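Local coordinates for protein 4-aminobutyrate transaminase (Acinetobacter baumannii, PDB 6WOP) that catalyses the pyridoxal-phosphate-dependent transfer of the amino group of 4-aminobutyrate to 2-oxoglutarate, as a class-III aminotransferase, at residues 3-8 with 25-30; 31-36 with 396-401; 42-47 with 373-378. One frame throughout, in Å; residues are numbered along the deposited sequence.

Contact 1 of 3, residues 3-8 with 25-30; sequences TQHSAL and QWYAEK
Tyr27 turns the edge of its ring toward the face of the His5 imidazole, a T-shaped pair with ring centroids 5.4 Å apart and planes at 68°. Tyr27 CD1 sits over the centre of the imidazole, and the two side chains run past each other in opposite directions. The CE1 corner of the imidazole lies against the backbone, His5 CE1 3.2 Å from Tyr27 N and 3.6 Å from Trp26 CA; a flat ring can lie close along an extended chain. On the tyrosine, Leu8 CD1 rests over one face, 4.0 Å from the ring centroid and 13° off the normal, a CH-pi contact shifted toward the rim. Tyr27 CG stands anti to the carbonyl carbon (chi1 -72°), which carries the ring to Leu8 and the face of His5. Tyrosine suits the place, offering Leu8 an apolar face and Asn9 OD1 a hydroxyl to bond. The contact thus sets the first turn of helix 4-15 against the chain entering strand 28-32, outermost within the chain, where Ala28 makes backbone hydrogen bonds to the second subunit. Lys39, in the loop after strand 35-38, touches His5, Leu8 and Tyr27, and Tyr84 of the second subunit packs on Tyr27.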
ATOM      1  N   THR A   3      43.565 -25.597   7.293  1.00 76.25           N
ATOM      2  CA  THR A   3      42.263 -26.208   7.082  1.00 75.46           C
ATOM      3  C   THR A   3      41.334 -25.853   8.246  1.00 74.48           C
ATOM      4  O   THR A   3      40.118 -26.119   8.190  1.00 70.41           O
ATOM      5  CB  THR A   3      42.382 -27.767   6.891  1.00 78.58           C
ATOM      6  OG1 THR A   3      42.860 -28.416   8.081  1.00 80.12           O
ATOM      7  CG2 THR A   3      43.368 -28.070   5.796  1.00 81.49           C
ATOM      8  N   GLN A   4      41.900 -25.221   9.286  1.00 76.60           N
ATOM      9  CA  GLN A   4      41.054 -24.661  10.341  1.00 74.61           C
ATOM     10  C   GLN A   4      40.102 -23.598   9.800  1.00 68.00           C
ATOM     11  O   GLN A   4      38.978 -23.453  10.315  1.00 64.55           O
ATOM     12  CB  GLN A   4      41.903 -24.087  11.479  1.00 78.93           C
ATOM     13  CG  GLN A   4      41.901 -24.929  12.763  1.00 82.96           C
ATOM     14  CD  GLN A   4      40.760 -24.575  13.738  1.00 82.92           C
ATOM     15  OE1 GLN A   4      39.673 -24.100  13.332  1.00 82.17           O
ATOM     16  NE2 GLN A   4      41.007 -24.806  15.038  1.00 84.15           N
ATOM     17  N   HIS A   5      40.511 -22.841   8.768  1.00 64.82           N
ATOM     18  CA  HIS A   5      39.556 -21.890   8.178  1.00 57.00           C
ATOM     19  C   HIS A   5      38.526 -22.613   7.303  1.00 45.21           C
ATOM     20  O   HIS A   5      37.389 -22.164   7.184  1.00 39.92           O
ATOM     21  CB  HIS A   5      40.297 -20.788   7.391  1.00 60.88           C
ATOM     22  CG  HIS A   5      40.503 -19.513   8.177  1.00 64.09           C
ATOM     23  ND1 HIS A   5      40.825 -18.305   7.586  1.00 65.48           N
ATOM     24  CD2 HIS A   5      40.452 -19.266   9.513  1.00 64.75           C
ATOM     25  CE1 HIS A   5      40.938 -17.366   8.518  1.00 63.70           C
ATOM     26  NE2 HIS A   5      40.724 -17.925   9.695  1.00 64.53           N
ATOM     27  N   SER A   6      38.898 -23.740   6.708  1.00 44.68           N
ATOM     28  CA  SER A   6      37.903 -24.584   6.054  1.00 38.18           C
ATOM     29  C   SER A   6      36.888 -25.097   7.061  1.00 33.95           C
ATOM     30  O   SER A   6      35.671 -25.042   6.803  1.00 28.24           O
ATOM     31  CB  SER A   6      38.594 -25.753   5.343  1.00 46.86           C
ATOM     32  OG  SER A   6      37.814 -26.142   4.227  1.00 49.16           O
ATOM     33  N   ALA A   7      37.362 -25.570   8.234  1.00 32.77           N
ATOM     34  CA  ALA A   7      36.449 -26.020   9.294  1.00 34.16           C
ATOM     35  C   ALA A   7      35.502 -24.904   9.735  1.00 31.87           C
ATOM     36  O   ALA A   7      34.293 -25.127   9.962  1.00 26.11           O
ATOM     37  CB  ALA A   7      37.252 -26.551  10.488  1.00 32.09           C
ATOM     38  N   LEU A   8      36.013 -23.675   9.806  1.00 26.55           N
ATOM     39  CA  LEU A   8      35.166 -22.568  10.212  1.00 25.15           C
ATOM     40  C   LEU A   8      34.140 -22.205   9.155  1.00 22.88           C
ATOM     41  O   LEU A   8      33.005 -21.810   9.479  1.00 21.39           O
ATOM     42  CB  LEU A   8      36.047 -21.354  10.477  1.00 33.51           C
ATOM     43  CG  LEU A   8      36.116 -20.845  11.881  1.00 41.20           C
ATOM     44  CD1 LEU A   8      37.081 -19.674  11.904  1.00 42.95           C
ATOM     45  CD2 LEU A   8      34.689 -20.425  12.244  1.00 41.90           C
ATOM     46  N   GLN A  25      36.916 -14.696   2.748  1.00 32.33           N
ATOM     47  CA  GLN A  25      36.921 -16.117   3.109  1.00 33.57           C
ATOM     48  C   GLN A  25      37.656 -16.352   4.431  1.00 35.02           C
ATOM     49  O   GLN A  25      37.535 -17.434   5.050  1.00 35.49           O
ATOM     50  CB  GLN A  25      37.586 -16.921   1.982  1.00 39.06           C
ATOM     51  CG  GLN A  25      36.834 -16.816   0.682  1.00 45.36           C
ATOM     52  CD  GLN A  25      35.348 -17.075   0.932  1.00 49.83           C
ATOM     53  OE1 GLN A  25      34.515 -16.160   0.841  1.00 54.02           O
ATOM     54  NE2 GLN A  25      35.022 -18.306   1.324  1.00 46.96           N
ATOM     55  N   TRP A  26      38.413 -15.357   4.868  1.00 26.79           N
ATOM     56  CA  TRP A  26      39.194 -15.425   6.077  1.00 24.35           C
ATOM     57  C   TRP A  26      38.467 -14.645   7.165  1.00 22.98           C
ATOM     58  O   TRP A  26      37.518 -13.903   6.886  1.00 22.35           O
ATOM     59  CB  TRP A  26      40.581 -14.860   5.804  1.00 25.90           C
ATOM     60  CG  TRP A  26      40.582 -13.503   5.217  1.00 26.66           C
ATOM     61  CD1 TRP A  26      40.571 -13.165   3.881  1.00 28.97           C
ATOM     62  CD2 TRP A  26      40.630 -12.267   5.944  1.00 26.15           C
ATOM     63  NE1 TRP A  26      40.648 -11.794   3.739  1.00 28.54           N
ATOM     64  CE2 TRP A  26      40.658 -11.218   4.991  1.00 25.47           C
ATOM     65  CE3 TRP A  26      40.694 -11.951   7.307  1.00 25.71           C
ATOM     66  CZ2 TRP A  26      40.718  -9.875   5.363  1.00 27.71           C
ATOM     67  CZ3 TRP A  26      40.739 -10.601   7.682  1.00 26.58           C
ATOM     68  CH2 TRP A  26      40.756  -9.580   6.708  1.00 25.61           C
ATOM     69  N   TYR A  27      38.868 -14.866   8.416  1.00 23.47           N
ATOM     70  CA  TYR A  27      38.124 -14.337   9.567  1.00 23.73           C
ATOM     71  C   TYR A  27      39.005 -13.349  10.330  1.00 23.42           C
ATOM     72  O   TYR A  27      40.212 -13.573  10.455  1.00 25.14           O
ATOM     73  CB  TYR A  27      37.688 -15.472  10.522  1.00 23.04           C
ATOM     74  CG  TYR A  27      36.602 -16.299   9.939  1.00 26.11           C
ATOM     75  CD1 TYR A  27      36.839 -17.189   8.865  1.00 26.74           C
ATOM     76  CD2 TYR A  27      35.320 -16.173  10.424  1.00 22.87           C
ATOM     77  CE1 TYR A  27      35.780 -17.925   8.294  1.00 27.37           C
ATOM     78  CE2 TYR A  27      34.244 -16.920   9.850  1.00 21.13           C
ATOM     79  CZ  TYR A  27      34.493 -17.791   8.808  1.00 25.01           C
ATOM     80  OH  TYR A  27      33.399 -18.475   8.282  1.00 26.25           O
ATOM     81  N   ALA A  28      38.416 -12.285  10.867  1.00 21.51           N
ATOM     82  CA  ALA A  28      39.214 -11.283  11.541  1.00 20.76           C
ATOM     83  C   ALA A  28      39.591 -11.762  12.941  1.00 21.12           C
ATOM     84  O   ALA A  28      38.765 -12.301  13.697  1.00 22.04           O
ATOM     85  CB  ALA A  28      38.463  -9.962  11.637  1.00 20.08           C
ATOM     86  N   GLU A  29      40.846 -11.543  13.284  1.00 18.67           N
ATOM     87  CA  GLU A  29      41.332 -11.824  14.628  1.00 21.02           C
ATOM     88  C   GLU A  29      41.639 -10.558  15.418  1.00 19.44           C
ATOM     89  O   GLU A  29      41.427 -10.520  16.634  1.00 21.31           O
ATOM     90  CB  GLU A  29      42.590 -12.706  14.535  1.00 27.24           C
ATOM     91  CG  GLU A  29      43.295 -12.888  15.841  1.00 37.63           C
ATOM     92  CD  GLU A  29      42.568 -13.817  16.764  1.00 45.23           C
ATOM     93  OE1 GLU A  29      41.971 -14.784  16.256  1.00 44.59           O
ATOM     94  OE2 GLU A  29      42.613 -13.581  17.994  1.00 50.41           O
ATOM     95  N   LYS A  30      42.063  -9.499  14.746  1.00 18.52           N
ATOM     96  CA  LYS A  30      42.460  -8.272  15.421  1.00 19.90           C
ATOM     97  C   LYS A  30      42.497  -7.188  14.354  1.00 20.32           C
ATOM     98  O   LYS A  30      42.749  -7.488  13.185  1.00 21.06           O
ATOM     99  CB  LYS A  30      43.875  -8.424  16.089  1.00 17.73           C
ATOM    100  CG  LYS A  30      44.266  -7.197  16.792  1.00 20.43           C
ATOM    101  CD  LYS A  30      45.526  -7.404  17.651  1.00 31.18           C
ATOM    102  CE  LYS A  30      45.658  -6.289  18.722  1.00 36.79           C
ATOM    103  NZ  LYS A  30      46.978  -6.385  19.470  1.00 40.14           N
TER

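Contact 2 of 3, residues 31-36 with 396-401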
ATOM      1  N   ALA A  31      42.252  -5.943  14.752  1.00 14.44           N
ATOM      2  CA  ALA A  31      42.340  -4.853  13.789  1.00 19.20           C
ATOM      3  C   ALA A  31      42.784  -3.616  14.546  1.00 18.58           C
ATOM      4  O   ALA A  31      42.463  -3.465  15.726  1.00 17.71           O
ATOM      5  CB  ALA A  31      41.000  -4.581  13.058  1.00 18.08           C
ATOM      6  N   GLU A  32      43.573  -2.772  13.896  1.00 17.56           N
ATOM      7  CA  GLU A  32      44.028  -1.554  14.569  1.00 15.34           C
ATOM      8  C   GLU A  32      44.388  -0.534  13.502  1.00 18.71           C
ATOM      9  O   GLU A  32      45.283  -0.782  12.661  1.00 19.02           O
ATOM     10  CB  GLU A  32      45.224  -1.805  15.539  1.00 17.32           C
ATOM     11  CG  GLU A  32      45.375  -0.615  16.581  1.00 17.75           C
ATOM     12  CD  GLU A  32      46.283  -0.950  17.775  1.00 27.58           C
ATOM     13  OE1 GLU A  32      46.432  -2.124  18.087  1.00 29.50           O
ATOM     14  OE2 GLU A  32      46.855  -0.024  18.368  1.00 32.90           O
ATOM     15  N   ASN A  33      43.760   0.644  13.620  1.00 16.82           N
ATOM     16  CA  ASN A  33      43.890   1.772  12.693  1.00 18.46           C
ATOM     17  C   ASN A  33      43.480   1.252  11.314  1.00 17.93           C
ATOM     18  O   ASN A  33      42.282   0.984  11.109  1.00 17.72           O
ATOM     19  CB  ASN A  33      45.299   2.439  12.729  1.00 14.32           C
ATOM     20  CG  ASN A  33      45.366   3.776  11.872  1.00 19.25           C
ATOM     21  OD1 ASN A  33      44.361   4.216  11.273  1.00 19.83           O
ATOM     22  ND2 ASN A  33      46.509   4.390  11.834  1.00 22.05           N
ATOM     23  N   ALA A  34      44.425   1.042  10.390  1.00 18.21           N
ATOM     24  CA  ALA A  34      44.076   0.529   9.060  1.00 19.58           C
ATOM     25  C   ALA A  34      44.709  -0.844   8.796  1.00 18.73           C
ATOM     26  O   ALA A  34      44.926  -1.218   7.632  1.00 18.72           O
ATOM     27  CB  ALA A  34      44.503   1.536   7.969  1.00 17.70           C
ATOM     28  N   THR A  35      45.068  -1.578   9.849  1.00 19.25           N
ATOM     29  CA  THR A  35      45.631  -2.926   9.750  1.00 17.68           C
ATOM     30  C   THR A  35      44.645  -3.944  10.319  1.00 19.99           C
ATOM     31  O   THR A  35      44.133  -3.746  11.432  1.00 20.79           O
ATOM     32  CB  THR A  35      46.932  -2.985  10.549  1.00 18.34           C
ATOM     33  OG1 THR A  35      47.729  -1.844  10.145  1.00 21.65           O
ATOM     34  CG2 THR A  35      47.735  -4.282  10.225  1.00 19.82           C
ATOM     35  N   ILE A  36      44.402  -5.035   9.588  1.00 19.73           N
ATOM     36  CA  ILE A  36      43.534  -6.127  10.049  1.00 17.81           C
ATOM     37  C   ILE A  36      44.331  -7.409   9.961  1.00 19.71           C
ATOM     38  O   ILE A  36      45.071  -7.608   8.987  1.00 21.73           O
ATOM     39  CB  ILE A  36      42.262  -6.266   9.164  1.00 19.06           C
ATOM     40  CG1 ILE A  36      41.476  -4.952   9.111  1.00 18.50           C
ATOM     41  CG2 ILE A  36      41.360  -7.465   9.693  1.00 21.30           C
ATOM     42  CD1 ILE A  36      40.512  -4.951   7.866  1.00 21.38           C
ATOM     43  N   PRO A 396      40.622   4.136   6.495  1.00 18.84           N
ATOM     44  CA  PRO A 396      40.575   5.102   7.597  1.00 14.54           C
ATOM     45  C   PRO A 396      41.323   6.364   7.245  1.00 18.95           C
ATOM     46  O   PRO A 396      42.378   6.296   6.609  1.00 21.26           O
ATOM     47  CB  PRO A 396      41.285   4.339   8.757  1.00 14.38           C
ATOM     48  CG  PRO A 396      40.831   2.885   8.518  1.00 13.98           C
ATOM     49  CD  PRO A 396      40.912   2.768   6.960  1.00 15.64           C
ATOM     50  N   LEU A 397      40.773   7.533   7.661  1.00 15.77           N
ATOM     51  CA  LEU A 397      41.446   8.815   7.412  1.00 16.63           C
ATOM     52  C   LEU A 397      42.709   8.963   8.265  1.00 19.83           C
ATOM     53  O   LEU A 397      43.549   9.860   7.995  1.00 23.60           O
ATOM     54  CB  LEU A 397      40.511   9.960   7.748  1.00 18.08           C
ATOM     55  CG  LEU A 397      39.189   9.967   6.958  1.00 16.89           C
ATOM     56  CD1 LEU A 397      38.334  11.223   7.302  1.00 16.92           C
ATOM     57  CD2 LEU A 397      39.515   9.935   5.448  1.00 17.94           C
ATOM     58  N   THR A 398      42.850   8.085   9.230  1.00 16.99           N
ATOM     59  CA  THR A 398      44.019   8.006  10.114  1.00 19.28           C
ATOM     60  C   THR A 398      45.117   7.070   9.567  1.00 20.64           C
ATOM     61  O   THR A 398      46.120   6.833  10.265  1.00 17.80           O
ATOM     62  CB  THR A 398      43.549   7.498  11.482  1.00 20.84           C
ATOM     63  OG1 THR A 398      42.823   6.266  11.305  1.00 20.02           O
ATOM     64  CG2 THR A 398      42.602   8.500  12.182  1.00 16.87           C
ATOM     65  N   ILE A 399      44.936   6.491   8.382  1.00 18.11           N
ATOM     66  CA  ILE A 399      45.917   5.495   7.886  1.00 18.28           C
ATOM     67  C   ILE A 399      47.316   6.131   7.809  1.00 19.69           C
ATOM     68  O   ILE A 399      47.467   7.278   7.358  1.00 20.36           O
ATOM     69  CB  ILE A 399      45.444   4.912   6.518  1.00 18.63           C
ATOM     70  CG1 ILE A 399      46.421   3.814   6.084  1.00 19.74           C
ATOM     71  CG2 ILE A 399      45.374   5.991   5.415  1.00 20.99           C
ATOM     72  CD1 ILE A 399      45.895   3.012   4.894  1.00 21.20           C
ATOM     73  N   PRO A 400      48.376   5.482   8.290  1.00 20.38           N
ATOM     74  CA  PRO A 400      49.711   6.076   8.157  1.00 20.97           C
ATOM     75  C   PRO A 400      50.041   6.281   6.694  1.00 21.89           C
ATOM     76  O   PRO A 400      49.771   5.411   5.884  1.00 22.04           O
ATOM     77  CB  PRO A 400      50.619   5.028   8.788  1.00 21.57           C
ATOM     78  CG  PRO A 400      49.690   4.290   9.824  1.00 20.19           C
ATOM     79  CD  PRO A 400      48.399   4.190   8.999  1.00 19.08           C
ATOM     80  N   ALA A 401      50.699   7.400   6.370  1.00 25.32           N
ATOM     81  CA  ALA A 401      50.947   7.747   4.961  1.00 24.49           C
ATOM     82  C   ALA A 401      51.759   6.646   4.265  1.00 26.13           C
ATOM     83  O   ALA A 401      51.522   6.325   3.094  1.00 26.49           O
ATOM     84  CB  ALA A 401      51.655   9.105   4.901  1.00 27.60           C
TER
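Asn33 reaches over to Thr398 with both ends of its side-chain amide. The chain arrives at it along strand 28-32, whose Glu32 forms a salt bridge with Arg59, and there begins a type II' turn from Glu32 to Thr35, closed by Thr35 N on Glu32 O at 2.9 Å. The reverse bond, Glu32 N to Thr35 O, pairs the strands, and the two together mark a two-residue hairpin loop. Asn33 holds the second position of the turn with positive phi (58°), a conformation that asparagine tolerates better than most residues. A chi1 of -172° puts CG opposite the backbone N and sends the amide across to the facing loop. There Thr398 OG1 donates to Asn33 OD1 at 2.6 Å from above the carbonyl plane, while Asn33 ND2 gives a fairly straight bond of 2.9 Å to Thr398 O. That oxygen lies almost in the amide plane, but the donor approaches from above the plane of the Thr398 carbonyl. A single residue is therefore gripped by donor and acceptor alike, and the pair fixes the rotation of the amide. Pro400 CD packs at 3.4 Å from Asn33 ND2, and Pro396 CG meets the backbone Asn33 O.

The beta hairpin of strands 28-32 and 35-38 thus docks on the loop between strand 390-393 and helix 401-416. That loop makes its own type I turn from Pro396 to Ile399, and Pro400 stands at the N-cap of the helix.

Ala34 comes next and points its methyl into the loop. Its CB lies 3.5 Å from Ile399 CG1 and 3.9 Å from Pro396 CD, a fit that a small residue allows between two bulky apolar ones. Beyond it, Thr35 OG1 bonds to Gln403 NE2 on the first turn of helix 401-416.

Contact 3 of 3, residues 42-47 with 373-378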
ATOM      1  N   ASN A  42      48.131 -13.353   9.026  1.00 33.35           N
ATOM      2  CA  ASN A  42      48.325 -12.560   7.816  1.00 27.59           C
ATOM      3  C   ASN A  42      47.807 -11.148   8.042  1.00 25.66           C
ATOM      4  O   ASN A  42      46.763 -10.941   8.651  1.00 25.00           O
ATOM      5  CB  ASN A  42      47.584 -13.168   6.625  1.00 29.98           C
ATOM      6  CG  ASN A  42      48.038 -14.586   6.319  1.00 36.76           C
ATOM      7  OD1 ASN A  42      49.213 -14.823   6.071  1.00 37.82           O
ATOM      8  ND2 ASN A  42      47.107 -15.531   6.363  1.00 38.49           N
ATOM      9  N   GLN A  43      48.526 -10.179   7.516  1.00 28.19           N
ATOM     10  CA  GLN A  43      48.198  -8.772   7.700  1.00 29.81           C
ATOM     11  C   GLN A  43      47.536  -8.236   6.431  1.00 30.74           C
ATOM     12  O   GLN A  43      47.993  -8.532   5.315  1.00 32.35           O
ATOM     13  CB  GLN A  43      49.503  -8.011   7.971  1.00 36.29           C
ATOM     14  CG  GLN A  43      49.410  -6.982   9.038  1.00 39.01           C
ATOM     15  CD  GLN A  43      50.774  -6.397   9.413  1.00 37.18           C
ATOM     16  OE1 GLN A  43      51.540  -6.969  10.203  1.00 35.87           O
ATOM     17  NE2 GLN A  43      51.097  -5.280   8.782  1.00 32.61           N
ATOM     18  N   PHE A  44      46.475  -7.436   6.604  1.00 25.28           N
ATOM     19  CA  PHE A  44      45.758  -6.797   5.502  1.00 23.70           C
ATOM     20  C   PHE A  44      45.732  -5.292   5.704  1.00 28.49           C
ATOM     21  O   PHE A  44      45.581  -4.809   6.833  1.00 28.71           O
ATOM     22  CB  PHE A  44      44.330  -7.291   5.392  1.00 20.77           C
ATOM     23  CG  PHE A  44      44.233  -8.697   4.952  1.00 26.02           C
ATOM     24  CD1 PHE A  44      44.239  -9.708   5.887  1.00 27.38           C
ATOM     25  CD2 PHE A  44      44.173  -9.026   3.581  1.00 28.09           C
ATOM     26  CE1 PHE A  44      44.176 -11.017   5.499  1.00 29.96           C
ATOM     27  CE2 PHE A  44      44.098 -10.346   3.189  1.00 30.23           C
ATOM     28  CZ  PHE A  44      44.102 -11.347   4.143  1.00 30.11           C
ATOM     29  N   ILE A  45      45.940  -4.545   4.633  1.00 26.88           N
ATOM     30  CA  ILE A  45      45.798  -3.096   4.720  1.00 23.47           C
ATOM     31  C   ILE A  45      44.327  -2.840   4.468  1.00 24.21           C
ATOM     32  O   ILE A  45      43.772  -3.350   3.496  1.00 24.99           O
ATOM     33  CB  ILE A  45      46.685  -2.371   3.692  1.00 23.57           C
ATOM     34  CG1 ILE A  45      48.167  -2.594   4.000  1.00 23.13           C
ATOM     35  CG2 ILE A  45      46.261  -0.876   3.529  1.00 20.18           C
ATOM     36  CD1 ILE A  45      49.159  -2.182   2.861  1.00 24.45           C
ATOM     37  N   ASP A  46      43.710  -2.053   5.308  1.00 20.66           N
ATOM     38  CA  ASP A  46      42.258  -1.885   5.243  1.00 19.83           C
ATOM     39  C   ASP A  46      41.907  -0.676   4.371  1.00 18.78           C
ATOM     40  O   ASP A  46      41.973   0.470   4.831  1.00 19.28           O
ATOM     41  CB  ASP A  46      41.738  -1.731   6.677  1.00 17.67           C
ATOM     42  CG  ASP A  46      40.238  -1.531   6.729  1.00 22.75           C
ATOM     43  OD1 ASP A  46      39.567  -1.819   5.702  1.00 21.45           O
ATOM     44  OD2 ASP A  46      39.737  -1.060   7.808  1.00 24.11           O
ATOM     45  N   PHE A  47      41.464  -0.915   3.137  1.00 19.57           N
ATOM     46  CA  PHE A  47      40.818   0.148   2.370  1.00 19.75           C
ATOM     47  C   PHE A  47      39.287   0.036   2.388  1.00 19.68           C
ATOM     48  O   PHE A  47      38.622   0.579   1.489  1.00 19.01           O
ATOM     49  CB  PHE A  47      41.267   0.133   0.914  1.00 20.63           C
ATOM     50  CG  PHE A  47      42.629   0.825   0.648  1.00 21.32           C
ATOM     51  CD1 PHE A  47      43.478   1.175   1.692  1.00 22.66           C
ATOM     52  CD2 PHE A  47      43.028   1.101  -0.655  1.00 20.55           C
ATOM     53  CE1 PHE A  47      44.739   1.789   1.459  1.00 25.59           C
ATOM     54  CE2 PHE A  47      44.267   1.744  -0.888  1.00 22.98           C
ATOM     55  CZ  PHE A  47      45.127   2.069   0.167  1.00 28.14           C
ATOM     56  N   TYR A 373      43.481  -9.836  -6.705  1.00 32.83           N
ATOM     57  CA  TYR A 373      44.925  -9.661  -6.592  1.00 34.01           C
ATOM     58  C   TYR A 373      45.271  -8.940  -5.302  1.00 35.02           C
ATOM     59  O   TYR A 373      46.228  -9.309  -4.607  1.00 36.30           O
ATOM     60  CB  TYR A 373      45.467  -8.862  -7.751  1.00 34.40           C
ATOM     61  CG  TYR A 373      46.946  -8.621  -7.594  1.00 35.99           C
ATOM     62  CD1 TYR A 373      47.426  -7.526  -6.888  1.00 36.33           C
ATOM     63  CD2 TYR A 373      47.867  -9.498  -8.146  1.00 38.90           C
ATOM     64  CE1 TYR A 373      48.763  -7.313  -6.735  1.00 36.81           C
ATOM     65  CE2 TYR A 373      49.201  -9.300  -7.979  1.00 39.59           C
ATOM     66  CZ  TYR A 373      49.638  -8.188  -7.295  1.00 42.14           C
ATOM     67  OH  TYR A 373      50.972  -7.961  -7.136  1.00 46.20           O
ATOM     68  N   ALA A 374      44.537  -7.866  -5.008  1.00 36.57           N
ATOM     69  CA  ALA A 374      44.808  -7.099  -3.808  1.00 30.98           C
ATOM     70  C   ALA A 374      44.645  -7.969  -2.584  1.00 32.53           C
ATOM     71  O   ALA A 374      45.508  -7.972  -1.693  1.00 32.72           O
ATOM     72  CB  ALA A 374      43.895  -5.880  -3.730  1.00 28.89           C
ATOM     73  N   MET A 375      43.552  -8.730  -2.531  1.00 34.08           N
ATOM     74  CA  MET A 375      43.324  -9.608  -1.388  1.00 35.75           C
ATOM     75  C   MET A 375      44.481 -10.591  -1.218  1.00 37.86           C
ATOM     76  O   MET A 375      44.936 -10.811  -0.094  1.00 34.02           O
ATOM     77  CB  MET A 375      42.010 -10.371  -1.521  1.00 32.96           C
ATOM     78  CG  MET A 375      41.671 -11.113  -0.233  1.00 33.71           C
ATOM     79  SD  MET A 375      40.899  -9.927   0.867  1.00 32.21           S
ATOM     80  CE  MET A 375      39.321  -9.792  -0.104  1.00 28.10           C
ATOM     81  N   GLU A 376      44.981 -11.179  -2.319  1.00 34.47           N
ATOM     82  CA  GLU A 376      46.090 -12.119  -2.128  1.00 42.92           C
ATOM     83  C   GLU A 376      47.385 -11.408  -1.797  1.00 37.61           C
ATOM     84  O   GLU A 376      48.302 -12.046  -1.274  1.00 39.55           O
ATOM     85  CB  GLU A 376      46.306 -13.039  -3.364  1.00 47.31           C
ATOM     86  CG  GLU A 376      44.995 -13.491  -4.020  1.00 53.18           C
ATOM     87  CD  GLU A 376      45.019 -13.654  -5.564  1.00 59.71           C
ATOM     88  OE1 GLU A 376      43.973 -13.467  -6.226  1.00 61.10           O
ATOM     89  OE2 GLU A 376      46.095 -14.031  -6.114  1.00 62.46           O
ATOM     90  N   ASN A 377      47.478 -10.089  -1.969  1.00 36.42           N
ATOM     91  CA  ASN A 377      48.701  -9.398  -1.569  1.00 39.66           C
ATOM     92  C   ASN A 377      48.498  -8.440  -0.393  1.00 38.69           C
ATOM     93  O   ASN A 377      49.278  -7.494  -0.217  1.00 42.23           O
ATOM     94  CB  ASN A 377      49.335  -8.678  -2.761  1.00 39.00           C
ATOM     95  CG  ASN A 377      49.877  -9.646  -3.776  1.00 39.65           C
ATOM     96  OD1 ASN A 377      50.979 -10.147  -3.639  1.00 41.87           O
ATOM     97  ND2 ASN A 377      49.075  -9.971  -4.760  1.00 38.91           N
ATOM     98  N   GLY A 378      47.514  -8.722   0.463  1.00 29.28           N
ATOM     99  CA  GLY A 378      47.391  -8.022   1.739  1.00 28.87           C
ATOM    100  C   GLY A 378      46.711  -6.672   1.682  1.00 27.21           C
ATOM    101  O   GLY A 378      47.052  -5.761   2.476  1.00 23.23           O
TER
HETATM  102  O   HOH W   1      49.378  -6.140   4.049  1.00 29.56           O
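Gly378 and Phe44 bury the most surface here, meeting where a helix ends beside a strand. Gly378 O accepts Ile45 N at 2.7 Å in a fairly straight bond (164° at the hydrogen), although the donor stands well above the carbonyl plane. The same oxygen is 3.5 Å from Phe44 CA in a CA-H...O contact and takes a second hydrogen from a water, which also donates to Gln43 O, so backbone and solvent together satisfy it. Gly378 is the C-prime residue of a Schellman motif that ends helix 364-376, with Leu379 N bonded to Ala374 O and a weaker bond from Gly378 N to Met375 O. Its positive phi (82°) suits glycine, and its CA comes close to the strand, Gly378 CA lying 3.7 Å from Gln43 O.

Phe44 brings its ring edge to the helix end: Phe44 CE2 is 3.4 Å from Met375 O, which lies near the plane of the ring. A chi1 of -69° places CG beside the backbone N, opposite C, and so brings the ring to the helix end. Met375, bent along its chain, places SD 4.9 Å from the centroid of the Phe44 ring, an oblique Met-aromatic contact for which a flexible, polarisable thioether is well suited.

CB and CG1 of Ile45 lie beside Gly378 O; its side chain also packs on helix 401-416, at Gln403, Gln406 and Ile410. Strand 43-46 runs between strand 35-38 and the parallel strand 379-384, which starts right after Gly378, and Trp26 stacks on Phe44.

All three contacts reach one mixed sheet, whose strands 28-32, 35-38 and 43-46 follow one another both in the chain and in the sheet. Contacts 2 and 3 have centres about 13 Å apart and are joined directly by strand pairing, with Ala34 O 2.8 Å from Asp46 N and Ile36 O 2.8 Å from Phe44 N; contact 3 is nested in the loop that contact 2 closes. Contact 1, its centre about 15 Å from that of contact 3, meets it through Trp26, whose NE1 is 3.4 Å from Met375 SD. Contacts 1 and 2 are about 22 Å apart, centre to centre, yet Trp26 CH2 lies 3.7 Å from Ile36 CG2.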